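Local coordinates for protein methyltransferase (PDB 2P7I) that probably transfers methyl groups from S-adenosylmethionine to a substrate not yet identified, as a member of the SAM-dependent methyltransferase family, at residues Y22-M33 and I199-D210. Numbering follows the deposited sequence. Where two conformers were deposited one is given.
Sequences YNFDFDVMHPFM and IFFKALANFQWD
Phe-24, in the first turn of helix 24-33, lies flat against Trp-209 and turns its rim to Phe-200, building an aromatic cluster beside strand 192-201, outermost within this chain in the Rossmann-like methyltransferase sheet. The Phe-24 ring stacks face-to-face on the five-membered ring of Trp-209, centroids 3.8 Å apart and planes at 14°, while Leu-204 covers the indole's opposite face. With CG anti to the backbone N (chi1 180°), Phe-24 reaches across to Phe-200, and its edge meets that ring's face in an offset edge-to-face pair, planes at 72°. Large flat rings suit this buried corner because one side chain can serve two neighbours, by face and by rim.

Further along the helix, Val-28, Met-29 and Phe-32 continue the apolar seam. Bent at chi2 and chi3, selenomethionine Met-29 sets SE 3.6 Å from Phe-200 CB and obliquely beside the ring, a Met-aromatic contact, and its methyl reaches Ile-199. Val-28 CG1 offers an off-centre CH-pi contact to Phe-200, whereas Phe-32, its own ring packed against Tyr-227 of helix 220-230, approaches Phe-200 obliquely.

Polar groups tie the helix start to helix 206-210. Asn-206 ND2 gives a weak hydrogen bond to Asp-25 OD1, and Asn-206 OD1 accepts from Lys-202 NZ at 2.8 Å; an amide suits this place between a carboxylate and an ammonium group, since it donates and accepts at once. Asp-210 receives a first-turn amide: Phe-24 N meets OD1 of Asp-210 at 3.1 Å, nearly along the carboxylate C-O axis.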
loop_
_atom_site.group_PDB
_atom_site.type_symbol
_atom_site.label_atom_id
_atom_site.label_comp_id
_atom_site.label_asym_id
_atom_site.label_seq_id
_atom_site.Cartn_x
_atom_site.Cartn_y
_atom_site.Cartn_z
ATOM N N TYR B 22 15.874 25.098 -11.314
ATOM C CA TYR B 22 14.900 23.952 -11.193
ATOM C C TYR B 22 13.814 24.170 -10.148
ATOM O O TYR B 22 14.103 24.454 -8.982
ATOM C CB TYR B 22 15.613 22.628 -10.896
ATOM C CG TYR B 22 16.338 22.082 -12.098
ATOM C CD1 TYR B 22 15.637 21.720 -13.249
ATOM C CD2 TYR B 22 17.724 21.950 -12.097
ATOM C CE1 TYR B 22 16.293 21.234 -14.366
ATOM C CE2 TYR B 22 18.394 21.458 -13.210
ATOM C CZ TYR B 22 17.676 21.102 -14.341
ATOM O OH TYR B 22 18.345 20.619 -15.447
ATOM N N ASN B 23 12.566 24.056 -10.601
ATOM C CA ASN B 23 11.400 24.043 -9.738
ATOM C C ASN B 23 10.703 22.705 -9.989
ATOM O O ASN B 23 10.361 22.379 -11.124
ATOM C CB ASN B 23 10.465 25.219 -10.043
ATOM C CG ASN B 23 9.075 25.059 -9.413
ATOM O OD1 ASN B 23 8.063 25.424 -10.017
ATOM N ND2 ASN B 23 9.021 24.503 -8.203
ATOM N N PHE B 24 10.539 21.934 -8.924
ATOM C CA PHE B 24 9.992 20.598 -9.011
ATOM C C PHE B 24 8.620 20.611 -9.689
ATOM O O PHE B 24 8.349 19.787 -10.570
ATOM C CB PHE B 24 9.905 19.998 -7.607
ATOM C CG PHE B 24 9.343 18.616 -7.568
ATOM C CD1 PHE B 24 10.103 17.542 -7.992
ATOM C CD2 PHE B 24 8.074 18.379 -7.087
ATOM C CE1 PHE B 24 9.572 16.242 -7.945
ATOM C CE2 PHE B 24 7.542 17.069 -7.044
ATOM C CZ PHE B 24 8.277 16.026 -7.489
ATOM N N ASP B 25 7.765 21.553 -9.306
ATOM C CA ASP B 25 6.399 21.605 -9.860
ATOM C C ASP B 25 6.357 21.860 -11.368
ATOM O O ASP B 25 5.632 21.200 -12.118
ATOM C CB ASP B 25 5.579 22.661 -9.146
ATOM C CG ASP B 25 5.527 22.432 -7.651
ATOM O OD1 ASP B 25 5.124 21.314 -7.205
ATOM O OD2 ASP B 25 5.900 23.382 -6.924
ATOM N N PHE B 26 7.178 22.796 -11.800
ATOM C CA PHE B 26 7.191 23.207 -13.195
ATOM C C PHE B 26 8.049 22.278 -14.055
ATOM O O PHE B 26 7.668 21.949 -15.172
ATOM C CB PHE B 26 7.677 24.662 -13.318
ATOM C CG PHE B 26 6.637 25.695 -12.937
ATOM C CD1 PHE B 26 5.674 25.443 -11.963
ATOM C CD2 PHE B 26 6.649 26.935 -13.533
ATOM C CE1 PHE B 26 4.735 26.399 -11.614
ATOM C CE2 PHE B 26 5.715 27.891 -13.183
ATOM C CZ PHE B 26 4.754 27.616 -12.224
ATOM N N ASP B 27 9.187 21.839 -13.534
ATOM C CA ASP B 27 10.134 21.077 -14.327
ATOM C C ASP B 27 9.913 19.586 -14.267
ATOM O O ASP B 27 10.257 18.882 -15.205
ATOM C CB ASP B 27 11.564 21.402 -13.895
ATOM C CG ASP B 27 11.921 22.854 -14.161
ATOM O OD1 ASP B 27 11.725 23.287 -15.308
ATOM O OD2 ASP B 27 12.344 23.556 -13.226
ATOM N N VAL B 28 9.334 19.101 -13.182
ATOM C CA VAL B 28 9.148 17.662 -13.024
ATOM C C VAL B 28 7.659 17.321 -13.121
ATOM O O VAL B 28 7.246 16.494 -13.954
ATOM C CB VAL B 28 9.778 17.123 -11.714
ATOM C CG1 VAL B 28 9.361 15.676 -11.481
ATOM C CG2 VAL B 28 11.299 17.233 -11.742
HETATM N N MSE B 29 6.832 17.978 -12.321
HETATM C CA MSE B 29 5.443 17.576 -12.263
HETATM C C MSE B 29 4.618 17.920 -13.506
HETATM O O MSE B 29 3.760 17.124 -13.913
HETATM C CB MSE B 29 4.799 18.148 -11.012
HETATM C CG MSE B 29 5.274 17.569 -9.687
HETATM SE SE MSE B 29 5.029 15.683 -9.588
HETATM C CE MSE B 29 3.118 15.761 -9.678
ATOM N N HIS B 30 4.813 19.111 -14.085
ATOM C CA HIS B 30 4.057 19.489 -15.291
ATOM C C HIS B 30 4.233 18.481 -16.434
ATOM O O HIS B 30 3.263 18.016 -16.996
ATOM C CB HIS B 30 4.383 20.904 -15.748
ATOM C CG HIS B 30 3.752 21.977 -14.922
ATOM N ND1 HIS B 30 3.819 23.309 -15.264
ATOM C CD2 HIS B 30 3.037 21.924 -13.772
ATOM C CE1 HIS B 30 3.169 24.029 -14.373
ATOM N NE2 HIS B 30 2.690 23.216 -13.454
ATOM N N PRO B 31 5.477 18.140 -16.789
ATOM C CA PRO B 31 5.617 17.122 -17.838
ATOM C C PRO B 31 5.010 15.733 -17.548
ATOM O O PRO B 31 4.438 15.126 -18.444
ATOM C CB PRO B 31 7.147 17.057 -18.080
ATOM C CG PRO B 31 7.773 17.770 -16.954
ATOM C CD PRO B 31 6.765 18.731 -16.395
ATOM N N PHE B 32 5.118 15.248 -16.324
ATOM C CA PHE B 32 4.515 13.973 -15.950
ATOM C C PHE B 32 3.002 14.067 -15.953
ATOM O O PHE B 32 2.340 13.096 -16.276
ATOM C CB PHE B 32 5.041 13.482 -14.596
ATOM C CG PHE B 32 6.429 12.919 -14.661
ATOM C CD1 PHE B 32 6.769 11.978 -15.625
ATOM C CD2 PHE B 32 7.392 13.312 -13.763
ATOM C CE1 PHE B 32 8.038 11.442 -15.700
ATOM C CE2 PHE B 32 8.692 12.771 -13.848
ATOM C CZ PHE B 32 8.998 11.838 -14.822
HETATM N N MSE B 33 2.459 15.228 -15.624
HETATM C CA MSE B 33 1.011 15.405 -15.695
HETATM C C MSE B 33 0.533 15.250 -17.152
HETATM O O MSE B 33 -0.456 14.564 -17.423
HETATM C CB MSE B 33 0.629 16.786 -15.154
HETATM C CG MSE B 33 0.526 16.849 -13.645
HETATM SE SE MSE B 33 0.265 18.691 -13.108
HETATM C CE MSE B 33 0.374 18.371 -11.285
ATOM N N ILE B 199 0.136 10.648 -9.748
ATOM C CA ILE B 199 1.229 11.141 -10.551
ATOM C C ILE B 199 2.451 11.417 -9.672
ATOM O O ILE B 199 2.476 12.360 -8.879
ATOM C CB ILE B 199 0.819 12.402 -11.324
ATOM C CG1 ILE B 199 -0.421 12.105 -12.184
ATOM C CG2 ILE B 199 2.064 12.961 -12.178
ATOM C CD1 ILE B 199 -1.134 13.375 -12.677
ATOM N N PHE B 200 3.465 10.554 -9.841
ATOM C CA PHE B 200 4.819 10.705 -9.289
ATOM C C PHE B 200 4.954 10.245 -7.838
ATOM O O PHE B 200 4.478 10.898 -6.941
ATOM C CB PHE B 200 5.368 12.128 -9.407
ATOM C CG PHE B 200 6.882 12.226 -9.249
ATOM C CD1 PHE B 200 7.711 12.045 -10.321
ATOM C CD2 PHE B 200 7.466 12.506 -8.019
ATOM C CE1 PHE B 200 9.115 12.143 -10.169
ATOM C CE2 PHE B 200 8.856 12.575 -7.872
ATOM C CZ PHE B 200 9.667 12.384 -8.929
ATOM N N PHE B 201 5.652 9.145 -7.634
ATOM C CA PHE B 201 5.987 8.679 -6.289
ATOM C C PHE B 201 6.959 9.641 -5.619
ATOM O O PHE B 201 8.098 9.713 -6.003
ATOM C CB PHE B 201 6.548 7.270 -6.374
ATOM C CG PHE B 201 6.444 6.487 -5.076
ATOM C CD1 PHE B 201 7.273 6.807 -4.005
ATOM C CD2 PHE B 201 5.546 5.450 -4.941
ATOM C CE1 PHE B 201 7.198 6.096 -2.826
ATOM C CE2 PHE B 201 5.460 4.744 -3.765
ATOM C CZ PHE B 201 6.288 5.057 -2.715
ATOM N N LYS B 202 6.492 10.363 -4.594
ATOM C CA LYS B 202 7.214 11.561 -4.088
ATOM C C LYS B 202 7.633 11.328 -2.638
ATOM O O LYS B 202 6.789 11.346 -1.748
ATOM C CB LYS B 202 6.313 12.804 -4.156
ATOM C CG LYS B 202 7.008 14.142 -3.853
ATOM C CD LYS B 202 5.987 15.250 -3.682
ATOM C CE LYS B 202 6.643 16.537 -3.270
ATOM N NZ LYS B 202 5.598 17.593 -3.026
ATOM N N ALA B 203 8.918 11.077 -2.417
ATOM C CA ALA B 203 9.426 10.759 -1.072
ATOM C C ALA B 203 10.199 11.912 -0.422
ATOM O O ALA B 203 10.521 11.854 0.763
ATOM C CB ALA B 203 10.286 9.514 -1.125
ATOM N N LEU B 204 10.452 12.960 -1.190
ATOM C CA LEU B 204 11.167 14.139 -0.726
ATOM C C LEU B 204 10.277 15.340 -0.892
ATOM O O LEU B 204 9.429 15.357 -1.768
ATOM C CB LEU B 204 12.401 14.355 -1.580
ATOM C CG LEU B 204 13.529 13.325 -1.493
ATOM C CD1 LEU B 204 14.444 13.448 -2.698
ATOM C CD2 LEU B 204 14.309 13.491 -0.208
ATOM N N ALA B 205 10.495 16.361 -0.072
ATOM C CA ALA B 205 9.726 17.581 -0.144
ATOM C C ALA B 205 10.302 18.475 -1.226
ATOM O O ALA B 205 11.471 18.353 -1.594
ATOM C CB ALA B 205 9.741 18.284 1.171
ATOM N N ASN B 206 9.482 19.375 -1.738
ATOM C CA ASN B 206 9.934 20.301 -2.778
ATOM C C ASN B 206 11.240 20.990 -2.450
ATOM O O ASN B 206 12.144 21.048 -3.286
ATOM C CB ASN B 206 8.875 21.356 -3.044
ATOM C CG ASN B 206 7.758 20.837 -3.902
ATOM O OD1 ASN B 206 7.297 19.718 -3.731
ATOM N ND2 ASN B 206 7.322 21.646 -4.841
ATOM N N PHE B 207 11.355 21.509 -1.235
ATOM C CA PHE B 207 12.577 22.213 -0.870
ATOM C C PHE B 207 13.785 21.302 -1.049
ATOM O O PHE B 207 14.848 21.755 -1.460
ATOM C CB PHE B 207 12.484 22.832 0.532
ATOM C CG PHE B 207 12.792 21.891 1.676
ATOM C CD1 PHE B 207 11.787 21.158 2.285
ATOM C CD2 PHE B 207 14.084 21.801 2.188
ATOM C CE1 PHE B 207 12.066 20.321 3.351
ATOM C CE2 PHE B 207 14.368 20.966 3.257
ATOM C CZ PHE B 207 13.355 20.222 3.836
ATOM N N GLN B 208 13.598 20.002 -0.799
ATOM C CA GLN B 208 14.674 19.043 -0.985
ATOM C C GLN B 208 14.922 18.753 -2.465
ATOM O O GLN B 208 16.072 18.663 -2.887
ATOM C CB GLN B 208 14.406 17.770 -0.191
ATOM C CG GLN B 208 14.242 18.053 1.292
ATOM C CD GLN B 208 13.743 16.866 2.085
ATOM O OE1 GLN B 208 12.834 16.143 1.657
ATOM N NE2 GLN B 208 14.320 16.669 3.263
ATOM N N TRP B 209 13.851 18.618 -3.248
ATOM C CA TRP B 209 13.972 18.395 -4.688
ATOM C C TRP B 209 14.765 19.517 -5.339
ATOM O O TRP B 209 15.650 19.270 -6.130
ATOM C CB TRP B 209 12.596 18.297 -5.372
ATOM C CG TRP B 209 11.890 17.023 -5.118
ATOM C CD1 TRP B 209 10.782 16.861 -4.369
ATOM C CD2 TRP B 209 12.234 15.724 -5.627
ATOM N NE1 TRP B 209 10.404 15.538 -4.366
ATOM C CE2 TRP B 209 11.280 14.820 -5.126
ATOM C CE3 TRP B 209 13.242 15.248 -6.459
ATOM C CZ2 TRP B 209 11.312 13.448 -5.411
ATOM C CZ3 TRP B 209 13.285 13.903 -6.744
ATOM C CH2 TRP B 209 12.327 13.011 -6.224
ATOM N N ASP B 210 14.440 20.747 -4.989
ATOM C CA ASP B 210 15.023 21.889 -5.657
ATOM C C ASP B 210 16.520 21.956 -5.403
ATOM O O ASP B 210 17.270 22.370 -6.280
ATOM C CB ASP B 210 14.320 23.177 -5.237
ATOM C CG ASP B 210 12.834 23.191 -5.633
ATOM O OD1 ASP B 210 12.421 22.466 -6.578
ATOM O OD2 ASP B 210 12.072 23.937 -4.982
HETATM O O HOH W 1 4.883 18.172 -6.028
#